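Side-chain contacts in Non-structural maintenance of chromosomes element 1 homolog (Xenopus laevis, PDB 7DG2), which probably acts as a RING-type E3 ubiquitin ligase, working with a MAGE protein partner as a component of the SMC5-SMC6 DNA repair complex: residues E100-T105 against M167-Y172; L108-D113 against V190-Q195; V180-N185 against S194-N199. All coordinates share one frame; numbering follows the deposited sequence.

Contact 1 (E100-T105 against M167-Y172); sequences ELFRKT and MELEHY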
loop_
_atom_site.group_PDB
_atom_site.type_symbol
_atom_site.label_atom_id
_atom_site.label_comp_id
_atom_site.label_asym_id
_atom_site.label_seq_id
_atom_site.Cartn_x
_atom_site.Cartn_y
_atom_site.Cartn_z
ATOM N N GLU A 100 3.458 19.476 -2.776
ATOM C CA GLU A 100 4.203 20.716 -2.580
ATOM C C GLU A 100 4.516 20.919 -1.101
ATOM O O GLU A 100 5.648 21.276 -0.732
ATOM C CB GLU A 100 3.417 21.915 -3.119
ATOM C CG GLU A 100 4.268 23.192 -3.108
ATOM C CD GLU A 100 3.494 24.458 -3.456
ATOM O OE1 GLU A 100 3.924 25.549 -3.001
ATOM O OE2 GLU A 100 2.463 24.361 -4.159
ATOM N N LEU A 101 3.536 20.667 -0.238
ATOM C CA LEU A 101 3.791 20.831 1.191
ATOM C C LEU A 101 4.789 19.787 1.673
ATOM O O LEU A 101 5.648 20.095 2.504
ATOM C CB LEU A 101 2.486 20.754 1.990
ATOM C CG LEU A 101 2.627 20.934 3.509
ATOM C CD1 LEU A 101 3.275 22.290 3.846
ATOM C CD2 LEU A 101 1.275 20.812 4.204
ATOM N N PHE A 102 4.710 18.553 1.150
ATOM C CA PHE A 102 5.711 17.554 1.511
ATOM C C PHE A 102 7.111 18.042 1.150
ATOM O O PHE A 102 8.042 17.947 1.963
ATOM C CB PHE A 102 5.438 16.198 0.829
ATOM C CG PHE A 102 6.447 15.155 1.223
ATOM C CD1 PHE A 102 6.335 14.502 2.434
ATOM C CD2 PHE A 102 7.541 14.888 0.418
ATOM C CE1 PHE A 102 7.294 13.573 2.817
ATOM C CE2 PHE A 102 8.504 13.981 0.806
ATOM C CZ PHE A 102 8.373 13.328 2.010
ATOM N N ARG A 103 7.273 18.600 -0.057
ATOM C CA ARG A 103 8.600 19.030 -0.485
ATOM C C ARG A 103 9.112 20.182 0.372
ATOM O O ARG A 103 10.293 20.197 0.743
ATOM C CB ARG A 103 8.594 19.436 -1.957
ATOM C CG ARG A 103 8.378 18.246 -2.910
ATOM C CD ARG A 103 8.703 18.616 -4.365
ATOM N NE ARG A 103 7.938 19.764 -4.843
ATOM C CZ ARG A 103 6.740 19.688 -5.420
ATOM N NH1 ARG A 103 6.125 20.798 -5.825
ATOM N NH2 ARG A 103 6.146 18.512 -5.588
ATOM N N LYS A 104 8.247 21.150 0.696
ATOM C CA LYS A 104 8.702 22.264 1.533
ATOM C C LYS A 104 9.020 21.795 2.945
ATOM O O LYS A 104 9.962 22.295 3.574
ATOM C CB LYS A 104 7.658 23.388 1.568
ATOM C CG LYS A 104 7.360 24.034 0.208
ATOM C CD LYS A 104 8.621 24.568 -0.464
ATOM C CE LYS A 104 9.219 25.749 0.291
ATOM N NZ LYS A 104 10.421 26.305 -0.423
ATOM N N THR A 105 8.245 20.834 3.467
ATOM C CA THR A 105 8.537 20.278 4.789
ATOM C C THR A 105 9.861 19.520 4.782
ATOM O O THR A 105 10.690 19.668 5.692
ATOM C CB THR A 105 7.381 19.365 5.225
ATOM O OG1 THR A 105 6.166 20.134 5.307
ATOM C CG2 THR A 105 7.661 18.722 6.583
ATOM N N MET A 167 15.932 6.434 2.456
ATOM C CA MET A 167 16.424 5.367 1.589
ATOM C C MET A 167 16.006 5.597 0.145
ATOM O O MET A 167 16.826 5.484 -0.776
ATOM C CB MET A 167 15.928 4.014 2.095
ATOM C CG MET A 167 16.628 3.557 3.389
ATOM S SD MET A 167 15.971 2.056 4.128
ATOM C CE MET A 167 16.437 0.827 2.898
ATOM N N GLU A 168 14.742 5.963 -0.077
ATOM C CA GLU A 168 14.300 6.149 -1.457
ATOM C C GLU A 168 14.828 7.447 -2.064
ATOM O O GLU A 168 15.170 7.488 -3.254
ATOM C CB GLU A 168 12.779 6.124 -1.536
ATOM C CG GLU A 168 12.291 6.128 -2.981
ATOM C CD GLU A 168 10.807 5.886 -3.071
ATOM O OE1 GLU A 168 10.036 6.862 -2.931
ATOM O OE2 GLU A 168 10.419 4.712 -3.248
ATOM N N LEU A 169 14.892 8.519 -1.274
ATOM C CA LEU A 169 15.217 9.847 -1.784
ATOM C C LEU A 169 16.674 10.241 -1.569
ATOM O O LEU A 169 17.020 11.402 -1.808
ATOM C CB LEU A 169 14.309 10.905 -1.145
ATOM C CG LEU A 169 12.818 10.801 -1.488
ATOM C CD1 LEU A 169 12.069 12.028 -0.970
ATOM C CD2 LEU A 169 12.631 10.693 -2.959
ATOM N N GLU A 170 17.527 9.302 -1.146
ATOM C CA GLU A 170 18.931 9.598 -0.844
ATOM C C GLU A 170 19.601 10.398 -1.954
ATOM O O GLU A 170 20.193 11.455 -1.710
ATOM C CB GLU A 170 19.679 8.278 -0.598
ATOM C CG GLU A 170 21.205 8.374 -0.520
ATOM C CD GLU A 170 21.703 8.807 0.849
ATOM O OE1 GLU A 170 22.761 9.475 0.920
ATOM O OE2 GLU A 170 21.043 8.472 1.860
ATOM N N HIS A 171 19.518 9.912 -3.191
ATOM C CA HIS A 171 20.227 10.578 -4.271
ATOM C C HIS A 171 19.465 11.782 -4.785
ATOM O O HIS A 171 20.081 12.773 -5.193
ATOM C CB HIS A 171 20.515 9.567 -5.376
ATOM C CG HIS A 171 21.279 8.384 -4.876
ATOM N ND1 HIS A 171 20.661 7.264 -4.363
ATOM C CD2 HIS A 171 22.611 8.181 -4.731
ATOM C CE1 HIS A 171 21.581 6.404 -3.959
ATOM N NE2 HIS A 171 22.771 6.938 -4.171
ATOM N N TYR A 172 18.136 11.729 -4.748
ATOM C CA TYR A 172 17.343 12.907 -5.067
ATOM C C TYR A 172 17.727 14.084 -4.173
ATOM O O TYR A 172 17.930 15.207 -4.649
ATOM C CB TYR A 172 15.862 12.569 -4.924
ATOM C CG TYR A 172 14.947 13.732 -5.113
ATOM C CD1 TYR A 172 14.490 14.086 -6.376
ATOM C CD2 TYR A 172 14.537 14.489 -4.027
ATOM C CE1 TYR A 172 13.645 15.160 -6.544
ATOM C CE2 TYR A 172 13.702 15.562 -4.185
ATOM C CZ TYR A 172 13.254 15.892 -5.444
ATOM O OH TYR A 172 12.416 16.967 -5.582
#
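One turn of helix carries Phe102 and Arg103, which meet Leu169 and Tyr172 across the contact, and the carbonyl oxygen Leu101 O, which Thr105 grips twice. The backbone Thr105 N donates to Leu101 O at 2.9 Å, and the hydroxyl Thr105 OG1 donates to it as well, also at 2.9 Å. The two donors come from opposite faces of the carbonyl plane, and the hydroxyl stands 38° out of that plane. The threonine hydroxyl is thus turned back onto its own helix, whose other flank faces 167-172. There the meeting is sparse: the two segments stay well apart, with Arg103 CA and Leu169 CA, the nearest pair, separated by 11.4 Å, and only side chains reach into the gap, and loosely. Phe102, its CG anti to the backbone N (chi1 -179°), extends its ring across, and Leu169 CD1 meets Phe102 CE2 at 4.4 Å, at the ring edge and near its plane. The aliphatic arm of Arg103 passes the end of Tyr172, where Arg103 CD lies 4.2 Å from Tyr172 OH. The arm then folds back, and Glu100 CA lies against one face of the Arg103 guanidinium, 3.7 Å from the plane and offset toward its rim. Helix 163-176 is kinked here, the N atoms of His171 and Tyr172 lacking a bond to the preceding turn. The Nse4 chain contributes to the same interface: its Met71 packs on Phe102, its Leu72 on Leu169 and Tyr172, and its Phe75 makes a cation-pi contact with Arg103. Buried Glu168 OE1 accepts from the backbone N of Met71 and of Leu72 of that chain. Two spaced helices with a partner segment packed against their facing side chains form an Nse4-binding site in the helix-turn-helix-clan part of Nse1.

Contact 2 (L108-D113 against V190-Q195); sequences LIILSD and VAIQSQ
Apolar packing rests on three isoleucines, with Ile192 bearing on Ile109 and Ile110 at the end of helix 96-111. Its two branches divide the work. Ile192 CG2, anti to its own backbone N, presses on Ile109 CG2 at 3.5 Å, tighter than usual for two carbons, while the other branch ends in Ile192 CD1, 4.1 Å from Ile110 CG1. Both pairs meet at a slant. No direct hydrogen bond joins the segments; water carries the polar part. Water 3 donates to Asp113 O and to Ile192 O, and accepts from Ser194 OG at 2.7 Å. Water 4 donates to Asp113 O and, at 2.7 Å, to Ser194 O. Water 1 lies between Ile109 O and Ile192 O, and water 2 between Ile110 O and Ala191 O, although each has more acceptors nearby than protons to give. The waters thus link carbonyls at and just after the helix end to those of 190-195. Within 108-113, Ser112 OG turns back to donate to Ile109 O at 3.0 Å, just where the chain leaves helical geometry. Among its neighbours, Ile192 also touches Thr160 and Leu161 of strand 158-161 and Ile166 of helix 163-176, while Ala191 pairs with Lys182 of the adjoining strand 182-183.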
loop_
_atom_site.group_PDB
_atom_site.type_symbol
_atom_site.label_atom_id
_atom_site.label_comp_id
_atom_site.label_asym_id
_atom_site.label_seq_id
_atom_site.Cartn_x
_atom_site.Cartn_y
_atom_site.Cartn_z
ATOM N N LEU A 108 12.666 22.043 4.811
ATOM C CA LEU A 108 12.916 22.587 6.146
ATOM C C LEU A 108 13.608 21.560 7.042
ATOM O O LEU A 108 14.503 21.906 7.822
ATOM C CB LEU A 108 11.597 23.064 6.765
ATOM C CG LEU A 108 11.667 23.767 8.115
ATOM C CD1 LEU A 108 12.755 24.807 8.055
ATOM C CD2 LEU A 108 10.313 24.416 8.394
ATOM N N ILE A 109 13.205 20.289 6.945
ATOM C CA ILE A 109 13.863 19.231 7.712
ATOM C C ILE A 109 15.337 19.133 7.330
ATOM O O ILE A 109 16.211 19.005 8.193
ATOM C CB ILE A 109 13.122 17.901 7.496
ATOM C CG1 ILE A 109 11.838 17.887 8.332
ATOM C CG2 ILE A 109 14.032 16.718 7.779
ATOM C CD1 ILE A 109 10.774 16.886 7.831
ATOM N N ILE A 110 15.634 19.231 6.038
ATOM C CA ILE A 110 17.014 19.139 5.563
ATOM C C ILE A 110 17.832 20.328 6.055
ATOM O O ILE A 110 18.999 20.184 6.443
ATOM C CB ILE A 110 17.024 19.039 4.026
ATOM C CG1 ILE A 110 16.462 17.692 3.581
ATOM C CG2 ILE A 110 18.429 19.251 3.472
ATOM C CD1 ILE A 110 16.159 17.637 2.096
ATOM N N LEU A 111 17.225 21.513 6.053
ATOM C CA LEU A 111 17.918 22.735 6.462
ATOM C C LEU A 111 18.105 22.822 7.966
ATOM O O LEU A 111 19.037 23.493 8.432
ATOM C CB LEU A 111 17.131 23.967 6.009
ATOM C CG LEU A 111 17.157 24.369 4.548
ATOM C CD1 LEU A 111 16.127 25.460 4.311
ATOM C CD2 LEU A 111 18.546 24.852 4.186
ATOM N N SER A 112 17.222 22.204 8.741
ATOM C CA SER A 112 17.228 22.439 10.180
ATOM C C SER A 112 18.436 21.787 10.842
ATOM O O SER A 112 18.936 20.754 10.397
ATOM C CB SER A 112 15.949 21.903 10.812
ATOM O OG SER A 112 15.956 20.504 10.762
ATOM N N ASP A 113 18.896 22.394 11.943
ATOM C CA ASP A 113 19.999 21.797 12.688
ATOM C C ASP A 113 19.595 20.475 13.332
ATOM O O ASP A 113 20.402 19.541 13.388
ATOM C CB ASP A 113 20.504 22.766 13.760
ATOM C CG ASP A 113 21.257 23.959 13.183
ATOM O OD1 ASP A 113 21.257 24.165 11.954
ATOM O OD2 ASP A 113 21.871 24.696 13.983
ATOM N N VAL A 190 23.817 11.094 3.060
ATOM C CA VAL A 190 22.934 12.126 3.591
ATOM C C VAL A 190 22.689 11.890 5.072
ATOM O O VAL A 190 22.473 10.755 5.517
ATOM C CB VAL A 190 21.606 12.151 2.815
ATOM C CG1 VAL A 190 20.561 12.989 3.544
ATOM C CG2 VAL A 190 21.826 12.685 1.407
ATOM N N ALA A 191 22.741 12.966 5.851
ATOM C CA ALA A 191 22.375 12.935 7.258
ATOM C C ALA A 191 21.233 13.910 7.469
ATOM O O ALA A 191 21.318 15.068 7.051
ATOM C CB ALA A 191 23.552 13.296 8.166
ATOM N N ILE A 192 20.162 13.439 8.102
ATOM C CA ILE A 192 19.052 14.310 8.470
ATOM C C ILE A 192 19.238 14.736 9.921
ATOM O O ILE A 192 19.316 15.933 10.225
ATOM C CB ILE A 192 17.697 13.617 8.236
ATOM C CG1 ILE A 192 17.536 13.250 6.760
ATOM C CG2 ILE A 192 16.576 14.518 8.659
ATOM C CD1 ILE A 192 17.591 14.437 5.811
ATOM N N GLN A 193 19.323 13.765 10.829
ATOM C CA GLN A 193 19.777 14.025 12.190
ATOM C C GLN A 193 21.287 13.834 12.249
ATOM O O GLN A 193 21.831 12.916 11.633
ATOM C CB GLN A 193 19.084 13.097 13.189
ATOM C CG GLN A 193 17.574 13.265 13.207
ATOM C CD GLN A 193 16.909 12.399 14.250
ATOM O OE1 GLN A 193 16.158 11.474 13.919
ATOM N NE2 GLN A 193 17.168 12.696 15.517
ATOM N N SER A 194 21.965 14.718 12.977
ATOM C CA SER A 194 23.420 14.729 12.941
ATOM C C SER A 194 23.943 15.472 14.157
ATOM O O SER A 194 23.198 16.145 14.870
ATOM C CB SER A 194 23.945 15.397 11.665
ATOM O OG SER A 194 23.676 16.787 11.711
ATOM N N GLN A 195 25.246 15.337 14.379
ATOM C CA GLN A 195 25.998 16.259 15.218
ATOM C C GLN A 195 26.801 17.180 14.310
ATOM O O GLN A 195 27.492 16.709 13.402
ATOM C CB GLN A 195 26.930 15.510 16.166
ATOM C CG GLN A 195 26.219 14.712 17.229
ATOM C CD GLN A 195 27.176 14.208 18.286
ATOM O OE1 GLN A 195 28.388 14.168 18.069
ATOM N NE2 GLN A 195 26.641 13.836 19.446
HETATM O O HOH W 1 18.939 17.896 8.318
HETATM O O HOH W 2 20.492 17.460 5.586
HETATM O O HOH W 3 21.048 17.207 11.800
HETATM O O HOH W 4 22.576 18.800 15.157
#

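Contact 3 (V180-N185 against S194-N199); sequences VAKICN and SQLCEN. With ZN (zinc ion), chain G; ZN (zinc ion), chain H.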
loop_
_atom_site.group_PDB
_atom_site.type_symbol
_atom_site.label_atom_id
_atom_site.label_comp_id
_atom_site.label_asym_id
_atom_site.label_seq_id
_atom_site.Cartn_x
_atom_site.Cartn_y
_atom_site.Cartn_z
ATOM N N VAL A 180 22.669 22.520 0.406
ATOM C CA VAL A 180 22.254 22.585 1.803
ATOM C C VAL A 180 22.182 21.232 2.486
ATOM O O VAL A 180 22.190 21.177 3.728
ATOM C CB VAL A 180 20.893 23.305 1.926
ATOM C CG1 VAL A 180 21.018 24.787 1.523
ATOM C CG2 VAL A 180 19.839 22.594 1.083
ATOM N N ALA A 181 22.106 20.117 1.764
ATOM C CA ALA A 181 21.955 18.831 2.430
ATOM C C ALA A 181 23.222 18.480 3.199
ATOM O O ALA A 181 24.337 18.702 2.721
ATOM C CB ALA A 181 21.639 17.731 1.415
ATOM N N LYS A 182 23.045 17.934 4.396
ATOM C CA LYS A 182 24.174 17.492 5.205
ATOM C C LYS A 182 24.716 16.183 4.645
ATOM O O LYS A 182 23.970 15.204 4.517
ATOM C CB LYS A 182 23.749 17.310 6.660
ATOM C CG LYS A 182 23.284 18.592 7.358
ATOM C CD LYS A 182 22.672 18.282 8.718
ATOM C CE LYS A 182 22.024 19.517 9.336
ATOM N NZ LYS A 182 20.942 20.118 8.489
ATOM N N ILE A 183 26.007 16.159 4.321
ATOM C CA ILE A 183 26.698 14.947 3.882
ATOM C C ILE A 183 27.672 14.551 4.983
ATOM O O ILE A 183 28.625 15.287 5.261
ATOM C CB ILE A 183 27.436 15.165 2.552
ATOM C CG1 ILE A 183 26.465 15.644 1.478
ATOM C CG2 ILE A 183 28.131 13.885 2.107
ATOM C CD1 ILE A 183 25.388 14.633 1.131
ATOM N N CYS A 184 27.432 13.396 5.609
ATOM C CA CYS A 184 28.240 12.963 6.750
ATOM C C CYS A 184 29.717 12.913 6.381
ATOM O O CYS A 184 30.097 12.332 5.362
ATOM C CB CYS A 184 27.780 11.586 7.235
ATOM S SG CYS A 184 28.769 10.917 8.608
ATOM N N ASN A 185 30.557 13.533 7.211
ATOM C CA ASN A 185 31.970 13.609 6.868
ATOM C C ASN A 185 32.650 12.247 6.937
ATOM O O ASN A 185 33.688 12.057 6.294
ATOM C CB ASN A 185 32.682 14.613 7.782
ATOM C CG ASN A 185 34.060 14.997 7.268
ATOM O OD1 ASN A 185 34.186 15.719 6.275
ATOM N ND2 ASN A 185 35.099 14.526 7.949
ATOM N N SER A 194 21.965 14.718 12.977
ATOM C CA SER A 194 23.420 14.729 12.941
ATOM C C SER A 194 23.943 15.472 14.157
ATOM O O SER A 194 23.198 16.145 14.870
ATOM C CB SER A 194 23.945 15.397 11.665
ATOM O OG SER A 194 23.676 16.787 11.711
ATOM N N GLN A 195 25.246 15.337 14.379
ATOM C CA GLN A 195 25.998 16.259 15.218
ATOM C C GLN A 195 26.801 17.180 14.310
ATOM O O GLN A 195 27.492 16.709 13.402
ATOM C CB GLN A 195 26.930 15.510 16.166
ATOM C CG GLN A 195 26.219 14.712 17.229
ATOM C CD GLN A 195 27.176 14.208 18.286
ATOM O OE1 GLN A 195 28.388 14.168 18.069
ATOM N NE2 GLN A 195 26.641 13.836 19.446
ATOM N N LEU A 196 26.706 18.482 14.549
ATOM C CA LEU A 196 27.380 19.474 13.726
ATOM C C LEU A 196 28.577 20.048 14.470
ATOM O O LEU A 196 28.506 20.298 15.678
ATOM C CB LEU A 196 26.435 20.611 13.348
ATOM C CG LEU A 196 25.198 20.237 12.534
ATOM C CD1 LEU A 196 24.195 21.373 12.590
ATOM C CD2 LEU A 196 25.613 19.927 11.097
ATOM N N CYS A 197 29.676 20.262 13.749
ATOM C CA CYS A 197 30.730 21.102 14.301
ATOM C C CYS A 197 30.192 22.509 14.477
ATOM O O CYS A 197 29.625 23.090 13.548
ATOM C CB CYS A 197 31.959 21.113 13.394
ATOM S SG CYS A 197 33.272 22.179 14.061
ATOM N N GLU A 198 30.334 23.057 15.680
ATOM C CA GLU A 198 29.794 24.389 15.895
ATOM C C GLU A 198 30.727 25.472 15.389
ATOM O O GLU A 198 30.322 26.639 15.327
ATOM C CB GLU A 198 29.466 24.583 17.373
ATOM C CG GLU A 198 28.517 23.501 17.878
ATOM C CD GLU A 198 27.898 23.825 19.220
ATOM O OE1 GLU A 198 26.652 23.785 19.321
ATOM O OE2 GLU A 198 28.655 24.112 20.169
ATOM N N ASN A 199 31.948 25.106 14.998
ATOM C CA ASN A 199 32.860 26.063 14.388
ATOM C C ASN A 199 32.728 26.103 12.868
ATOM O O ASN A 199 32.563 27.183 12.297
ATOM C CB ASN A 199 34.305 25.750 14.785
ATOM C CG ASN A 199 35.289 26.717 14.171
ATOM O OD1 ASN A 199 35.235 27.921 14.430
ATOM N ND2 ASN A 199 36.190 26.199 13.341
HETATM ZN ZN ZN G . 27.677 8.850 8.544
HETATM ZN ZN ZN H . 34.842 21.751 12.331
#
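Lys182 and Leu196 cross at about a right angle, the lysine chain running past the leucine tip and past the hydroxyl of Ser194. The lysine side chain sets out toward 194-199 and stays extended until its last torsion, where it bends (chi4 59°). Its aliphatic carbons, not its charge, make the contact: Lys182 CD lies 3.5 Å from Ser194 OG, and Lys182 CE lies 4.0 Å from Leu196 CD2. The leucine sets out at a slant to the lysine, and CD2 is the methyl that touches it. Ser194 OG sits between its backbone N and carbonyl carbon (chi1 70°), which places it beside the lysine methylenes. The bend carries the ammonium group beyond the contact, where Lys182 NZ hydrogen-bonds to Ser112 O at the end of helix 96-111; the lysine thus joins the zinc-bearing part to the helical part. Pro203 of strand 203-204 packs on both Lys182 and Leu196 and completes this small partly exposed cluster. Further along each segment a cysteine thiolate turns to a metal. Cys184 SG binds one zinc ion at 2.3 Å, together with Cys187, His205 and Cys208; Cys197 SG binds the other at 2.4 Å, together with Cys200, Cys221 and Cys224. Cys197 SG also accepts a weak hydrogen bond from Asn199 N at 3.3 Å, from the loop that follows the cysteine. The two zinc ions lie 15.2 Å apart, and their ligand pairs interleave along the chain, the first and third pairs on one ion and the second and fourth on the other. This is the cross-brace of a RING finger, here of the C4HC3 kind.

Along the chain, contacts 1 and 2 interlock: both start on helix 96-111, contact 1 then reaching helix 163-176 and contact 2 the stretch 190-195 beyond it. Contact 3 follows contact 1 and shares Ser194 and Gln195 with contact 2. Centres lie about 13 Å apart for contacts 1 and 2, about 8 Å for 2 and 3, and about 19 Å for 1 and 3. Contacts 2 and 3 meet through the antiparallel strands 182-183 and 190-191; contacts 1 and 2 probably join by a Glu170 OE1 to Val190 N hydrogen bond. Together they lead from the Nse4-facing helices to the zinc-bound RING, with helix 96-111 common to the first two.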